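Local coordinates for protein glucosamine--fructose-6-phosphate aminotransferase [isomerizing] (Francisella tularensis subsp. tularensis, PDB 3TBF) that probably converts fructose-6-phosphate to glucosamine-6-phosphate with nitrogen from glutamine, the fragment here being its C-terminal domain, at residues A[197-202]-A[330-335]; A[68-73]-A[237-242]. All coordinates share one frame; numbering follows the deposited sequence.

Contact 1 (A[197-202]-A[330-335])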
loop_
_atom_site.group_PDB
_atom_site.type_symbol
_atom_site.label_atom_id
_atom_site.label_comp_id
_atom_site.label_asym_id
_atom_site.label_seq_id
_atom_site.Cartn_x
_atom_site.Cartn_y
_atom_site.Cartn_z
ATOM N N THR A 197 -16.326 -14.414 19.929
ATOM C CA THR A 197 -15.489 -14.518 21.096
ATOM C C THR A 197 -14.944 -15.956 21.235
ATOM O O THR A 197 -13.762 -16.130 21.537
ATOM C CB THR A 197 -16.220 -14.115 22.378
ATOM O OG1 THR A 197 -16.762 -12.806 22.232
ATOM C CG2 THR A 197 -15.259 -14.047 23.543
ATOM N N GLU A 198 -15.784 -16.967 21.006
ATOM C CA GLU A 198 -15.332 -18.365 21.065
ATOM C C GLU A 198 -14.311 -18.654 20.001
ATOM O O GLU A 198 -13.398 -19.412 20.221
ATOM C CB GLU A 198 -16.486 -19.397 20.963
ATOM C CG GLU A 198 -17.389 -19.420 22.229
ATOM C CD GLU A 198 -16.637 -19.779 23.595
ATOM O OE1 GLU A 198 -16.160 -20.950 23.731
ATOM O OE2 GLU A 198 -16.554 -18.918 24.537
ATOM N N GLU A 199 -14.465 -18.055 18.832
ATOM C CA GLU A 199 -13.483 -18.226 17.810
ATOM C C GLU A 199 -12.106 -17.658 18.235
ATOM O O GLU A 199 -11.082 -18.242 17.921
ATOM C CB GLU A 199 -13.989 -17.585 16.506
ATOM C CG GLU A 199 -12.932 -17.439 15.446
ATOM C CD GLU A 199 -13.472 -16.941 14.066
ATOM O OE1 GLU A 199 -14.685 -16.575 13.916
ATOM O OE2 GLU A 199 -12.627 -16.907 13.140
ATOM N N LEU A 200 -12.082 -16.519 18.917
ATOM C CA LEU A 200 -10.825 -15.962 19.413
ATOM C C LEU A 200 -10.233 -16.933 20.429
ATOM O O LEU A 200 -9.051 -17.210 20.388
ATOM C CB LEU A 200 -11.007 -14.578 20.048
ATOM C CG LEU A 200 -11.425 -13.428 19.125
ATOM C CD1 LEU A 200 -11.417 -12.023 19.836
ATOM C CD2 LEU A 200 -10.607 -13.366 17.796
ATOM N N LYS A 201 -11.045 -17.480 21.323
ATOM C CA LYS A 201 -10.499 -18.458 22.289
ATOM C C LYS A 201 -9.880 -19.727 21.654
ATOM O O LYS A 201 -8.977 -20.351 22.223
ATOM C CB LYS A 201 -11.534 -18.853 23.283
ATOM C CG LYS A 201 -11.931 -17.740 24.179
ATOM C CD LYS A 201 -12.922 -18.276 25.152
ATOM C CE LYS A 201 -13.530 -17.216 26.003
ATOM N NZ LYS A 201 -14.866 -17.713 26.473
ATOM N N ASN A 202 -10.338 -20.067 20.456
ATOM C CA ASN A 202 -9.915 -21.284 19.818
ATOM C C ASN A 202 -8.610 -21.072 19.105
ATOM O O ASN A 202 -8.045 -22.035 18.600
ATOM C CB ASN A 202 -10.960 -21.783 18.814
ATOM C CG ASN A 202 -12.291 -22.212 19.489
ATOM O OD1 ASN A 202 -12.360 -22.500 20.702
ATOM N ND2 ASN A 202 -13.347 -22.241 18.687
ATOM N N ALA A 330 -7.234 -23.505 9.993
ATOM C CA ALA A 330 -7.054 -22.070 10.295
ATOM C C ALA A 330 -8.291 -21.357 10.873
ATOM O O ALA A 330 -8.188 -20.234 11.403
ATOM C CB ALA A 330 -6.574 -21.335 9.056
ATOM N N GLY A 331 -9.454 -21.966 10.775
ATOM C CA GLY A 331 -10.631 -21.418 11.395
ATOM C C GLY A 331 -11.217 -20.406 10.450
ATOM O O GLY A 331 -11.134 -20.580 9.258
ATOM N N HIS A 332 -11.749 -19.310 10.979
ATOM C CA HIS A 332 -12.508 -18.353 10.180
ATOM C C HIS A 332 -11.869 -16.943 10.149
ATOM O O HIS A 332 -10.644 -16.807 10.175
ATOM C CB HIS A 332 -13.975 -18.370 10.649
ATOM C CG HIS A 332 -14.604 -19.729 10.575
ATOM N ND1 HIS A 332 -14.636 -20.473 9.411
ATOM C CD2 HIS A 332 -15.210 -20.483 11.526
ATOM C CE1 HIS A 332 -15.239 -21.624 9.654
ATOM N NE2 HIS A 332 -15.597 -21.653 10.929
ATOM N N ASP A 333 -12.670 -15.895 10.078
ATOM C CA ASP A 333 -12.113 -14.566 9.790
ATOM C C ASP A 333 -11.211 -14.055 10.860
ATOM O O ASP A 333 -10.297 -13.276 10.601
ATOM C CB ASP A 333 -13.218 -13.526 9.612
ATOM C CG ASP A 333 -13.876 -13.573 8.227
ATOM O OD1 ASP A 333 -13.443 -14.394 7.345
ATOM O OD2 ASP A 333 -14.814 -12.722 8.052
ATOM N N PHE A 334 -11.494 -14.428 12.089
ATOM C CA PHE A 334 -10.738 -13.843 13.170
ATOM C C PHE A 334 -9.485 -14.678 13.429
ATOM O O PHE A 334 -8.381 -14.119 13.622
ATOM C CB PHE A 334 -11.580 -13.654 14.409
ATOM C CG PHE A 334 -12.518 -12.503 14.329
ATOM C CD1 PHE A 334 -12.053 -11.223 14.369
ATOM C CD2 PHE A 334 -13.866 -12.690 14.261
ATOM C CE1 PHE A 334 -12.932 -10.117 14.322
ATOM C CE2 PHE A 334 -14.728 -11.615 14.252
ATOM C CZ PHE A 334 -14.244 -10.318 14.280
ATOM N N SER A 335 -9.624 -15.997 13.371
ATOM C CA SER A 335 -8.509 -16.847 13.686
ATOM C C SER A 335 -7.535 -17.017 12.555
ATOM O O SER A 335 -6.339 -17.048 12.780
ATOM C CB SER A 335 -8.999 -18.234 14.205
ATOM O OG SER A 335 -9.757 -18.964 13.252
HETATM O O HOH W 1 -15.130 -15.288 11.340
#

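Contact 2 (A[68-73]-A[237-242])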
loop_
_atom_site.group_PDB
_atom_site.type_symbol
_atom_site.label_atom_id
_atom_site.label_comp_id
_atom_site.label_asym_id
_atom_site.label_seq_id
_atom_site.Cartn_x
_atom_site.Cartn_y
_atom_site.Cartn_z
ATOM N N ALA A 68 -0.499 -5.096 10.836
ATOM C CA ALA A 68 -1.592 -5.557 11.684
ATOM C C ALA A 68 -2.813 -4.671 11.492
ATOM O O ALA A 68 -3.935 -5.155 11.375
ATOM C CB ALA A 68 -1.160 -5.616 13.207
ATOM N N GLY A 69 -2.592 -3.363 11.450
ATOM C CA GLY A 69 -3.668 -2.417 11.256
ATOM C C GLY A 69 -4.431 -2.613 9.972
ATOM O O GLY A 69 -5.653 -2.550 9.941
HETATM N N MSE A 70 -3.707 -2.839 8.893
HETATM C CA MSE A 70 -4.331 -3.181 7.631
HETATM C C MSE A 70 -5.207 -4.425 7.729
HETATM O O MSE A 70 -6.276 -4.508 7.103
HETATM C CB MSE A 70 -3.243 -3.432 6.573
HETATM C CG MSE A 70 -2.718 -2.167 5.967
HETATM SE SE MSE A 70 -1.421 -2.574 4.522
HETATM C CE MSE A 70 -2.690 -3.400 3.230
ATOM N N THR A 71 -4.768 -5.406 8.515
ATOM C CA THR A 71 -5.571 -6.611 8.645
ATOM C C THR A 71 -6.856 -6.198 9.344
ATOM O O THR A 71 -7.960 -6.517 8.929
ATOM C CB THR A 71 -4.834 -7.655 9.451
ATOM O OG1 THR A 71 -3.513 -7.845 8.920
ATOM C CG2 THR A 71 -5.553 -8.939 9.425
ATOM N N ALA A 72 -6.708 -5.440 10.400
ATOM C CA ALA A 72 -7.831 -5.106 11.278
ATOM C C ALA A 72 -8.908 -4.280 10.584
ATOM O O ALA A 72 -10.062 -4.245 11.002
ATOM C CB ALA A 72 -7.295 -4.287 12.499
ATOM N N LYS A 73 -8.520 -3.528 9.569
ATOM C CA LYS A 73 -9.485 -2.681 8.901
ATOM C C LYS A 73 -10.582 -3.575 8.302
ATOM O O LYS A 73 -11.750 -3.213 8.322
ATOM C CB LYS A 73 -8.790 -1.812 7.857
ATOM C CG LYS A 73 -9.677 -1.379 6.697
ATOM C CD LYS A 73 -8.974 -0.459 5.711
ATOM C CE LYS A 73 -10.022 0.209 4.803
ATOM N NZ LYS A 73 -9.564 1.441 4.222
ATOM N N LEU A 237 -8.355 -10.095 3.805
ATOM C CA LEU A 237 -7.631 -10.166 5.052
ATOM C C LEU A 237 -6.204 -10.712 4.907
ATOM O O LEU A 237 -5.362 -10.363 5.695
ATOM C CB LEU A 237 -8.345 -11.142 5.972
ATOM C CG LEU A 237 -9.406 -10.598 6.905
ATOM C CD1 LEU A 237 -10.397 -11.739 7.443
ATOM C CD2 LEU A 237 -8.626 -9.906 8.007
ATOM N N TYR A 238 -5.946 -11.595 3.939
ATOM C CA TYR A 238 -4.683 -12.355 3.893
ATOM C C TYR A 238 -3.636 -11.639 3.061
ATOM O O TYR A 238 -2.466 -12.068 2.998
ATOM C CB TYR A 238 -4.944 -13.794 3.394
ATOM C CG TYR A 238 -6.042 -14.393 4.224
ATOM C CD1 TYR A 238 -5.755 -14.962 5.438
ATOM C CD2 TYR A 238 -7.376 -14.291 3.853
ATOM C CE1 TYR A 238 -6.772 -15.424 6.284
ATOM C CE2 TYR A 238 -8.407 -14.769 4.675
ATOM C CZ TYR A 238 -8.088 -15.318 5.894
ATOM O OH TYR A 238 -9.064 -15.778 6.738
ATOM N N TYR A 239 -4.049 -10.539 2.418
ATOM C CA TYR A 239 -3.113 -9.712 1.711
ATOM C C TYR A 239 -2.132 -9.126 2.708
ATOM O O TYR A 239 -0.932 -9.381 2.589
ATOM C CB TYR A 239 -3.790 -8.678 0.753
ATOM C CG TYR A 239 -2.867 -7.589 0.222
ATOM C CD1 TYR A 239 -1.606 -7.898 -0.267
ATOM C CD2 TYR A 239 -3.254 -6.249 0.226
ATOM C CE1 TYR A 239 -0.716 -6.889 -0.732
ATOM C CE2 TYR A 239 -2.377 -5.229 -0.236
ATOM C CZ TYR A 239 -1.111 -5.565 -0.709
ATOM O OH TYR A 239 -0.260 -4.578 -1.172
ATOM N N PRO A 240 -2.619 -8.415 3.741
ATOM C CA PRO A 240 -1.682 -7.918 4.746
ATOM C C PRO A 240 -0.908 -9.025 5.436
ATOM O O PRO A 240 0.206 -8.802 5.933
ATOM C CB PRO A 240 -2.569 -7.188 5.747
ATOM C CG PRO A 240 -3.886 -6.948 5.111
ATOM C CD PRO A 240 -3.995 -7.902 3.918
ATOM N N ILE A 241 -1.494 -10.213 5.558
ATOM C CA ILE A 241 -0.755 -11.317 6.152
ATOM C C ILE A 241 0.408 -11.702 5.219
ATOM O O ILE A 241 1.518 -11.981 5.692
ATOM C CB ILE A 241 -1.689 -12.508 6.427
ATOM C CG1 ILE A 241 -2.716 -12.131 7.523
ATOM C CG2 ILE A 241 -0.920 -13.845 6.776
ATOM C CD1 ILE A 241 -2.154 -11.553 8.734
ATOM N N ALA A 242 0.165 -11.701 3.904
ATOM C CA ALA A 242 1.235 -11.916 2.918
ATOM C C ALA A 242 2.326 -10.856 2.988
ATOM O O ALA A 242 3.521 -11.150 2.909
ATOM C CB ALA A 242 0.649 -12.005 1.471
#

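Contact 1 (A[197-202]-A[330-335])
Glu199 reaches out of helix 190-201 as an extended arm and sets one carboxylate oxygen, OE2, against the backbone N-H groups of Phe334 and Ser335, in the loop that leads into helix 335-355. CG lies opposite the backbone N (chi1 168°), which sends the chain straight out from its helix. OE2 accepts two backbone bonds: Phe334 N stands 2.9 Å from Glu199 OE2, well above the carboxylate plane, and Ser335 N lies 3.1 Å from the same oxygen, on its anti side and in the straighter bond (160°). Both donors come from one face of the carboxylate. The other oxygen, OE1, takes a hydrogen bond from a water that in turn accepts from Asp333 N, and it also sits in the plane of the Phe334 ring at the CD2 edge; the ring stands 77° from the carboxylate. One residue on, Leu200 brings CD2 to CB of Phe334 at 3.5 Å, while the phenyl ring leans on Trp75 and Tyr79. Within the loop, Ser335 OG donates to Ala330 O at 2.7 Å. The motif is a buried glutamate carboxylate accepting consecutive main-chain N-H groups where the chain enters its last helix, 335-355.

Contact 2 (A[68-73]-A[237-242])
Thr71 and Pro240 meet where helix 63-80 of the first SIS domain runs antiparallel to helix 238-253 of the second, a helix-helix interface between two alpha-beta-alpha units. The axes of the segments 68-73 and 238-242 come within 8.3 Å, with 170° between their N-to-C directions. CB of Pro240 points toward the neighbouring helix and comes to 3.4 Å from Thr71 OG1, a hydroxyl whose hydrogen bond is to Asn67 O in its own helix. The methyl of Thr71 is held opposite the backbone N, and its CG2 meets Leu237 CD2 at 3.5 Å, the two side chains crossing at about a right angle. CD1 of Ile241, the residue after Pro240, lies 4.0 Å from Thr71 OG1.

Met70, present as selenomethionine, can be followed outward from its helix. Its CB rests on the proline ring, 3.9 Å from Pro240 CG. Beyond CG the chain runs extended to SE, and a bend there (chi3 67°) swings the methyl across to Tyr239. Leu237 and Ile241 also touch helix 335-355, whereas Leu171 of helix 165-184 lies against Thr71. At the far end of Met70, CE stops 3.9 Å from Tyr239 CE2, approaching the ring obliquely.

In the fold
Contact 2 joins the two SIS domains, while contact 1 joins helix 190-201 to the loop before helix 335-355; their centres are about 16 Å apart. The centre of contact 2 lies about 5 Å from the centre of the chain, that of contact 1 about 14 Å. They touch directly: the backbone O of Asp333 lies 3.5 Å from Leu237 CD1. Helix 63-80 supplies a second connection, since beyond the 68-73 segment its Trp75, Lys78 and Tyr79 bind Asp333, and Trp75 also packs on Leu237. Helices 165-184 and 335-355 border both contacts. The segments alternate along the chain, so the two connections cross.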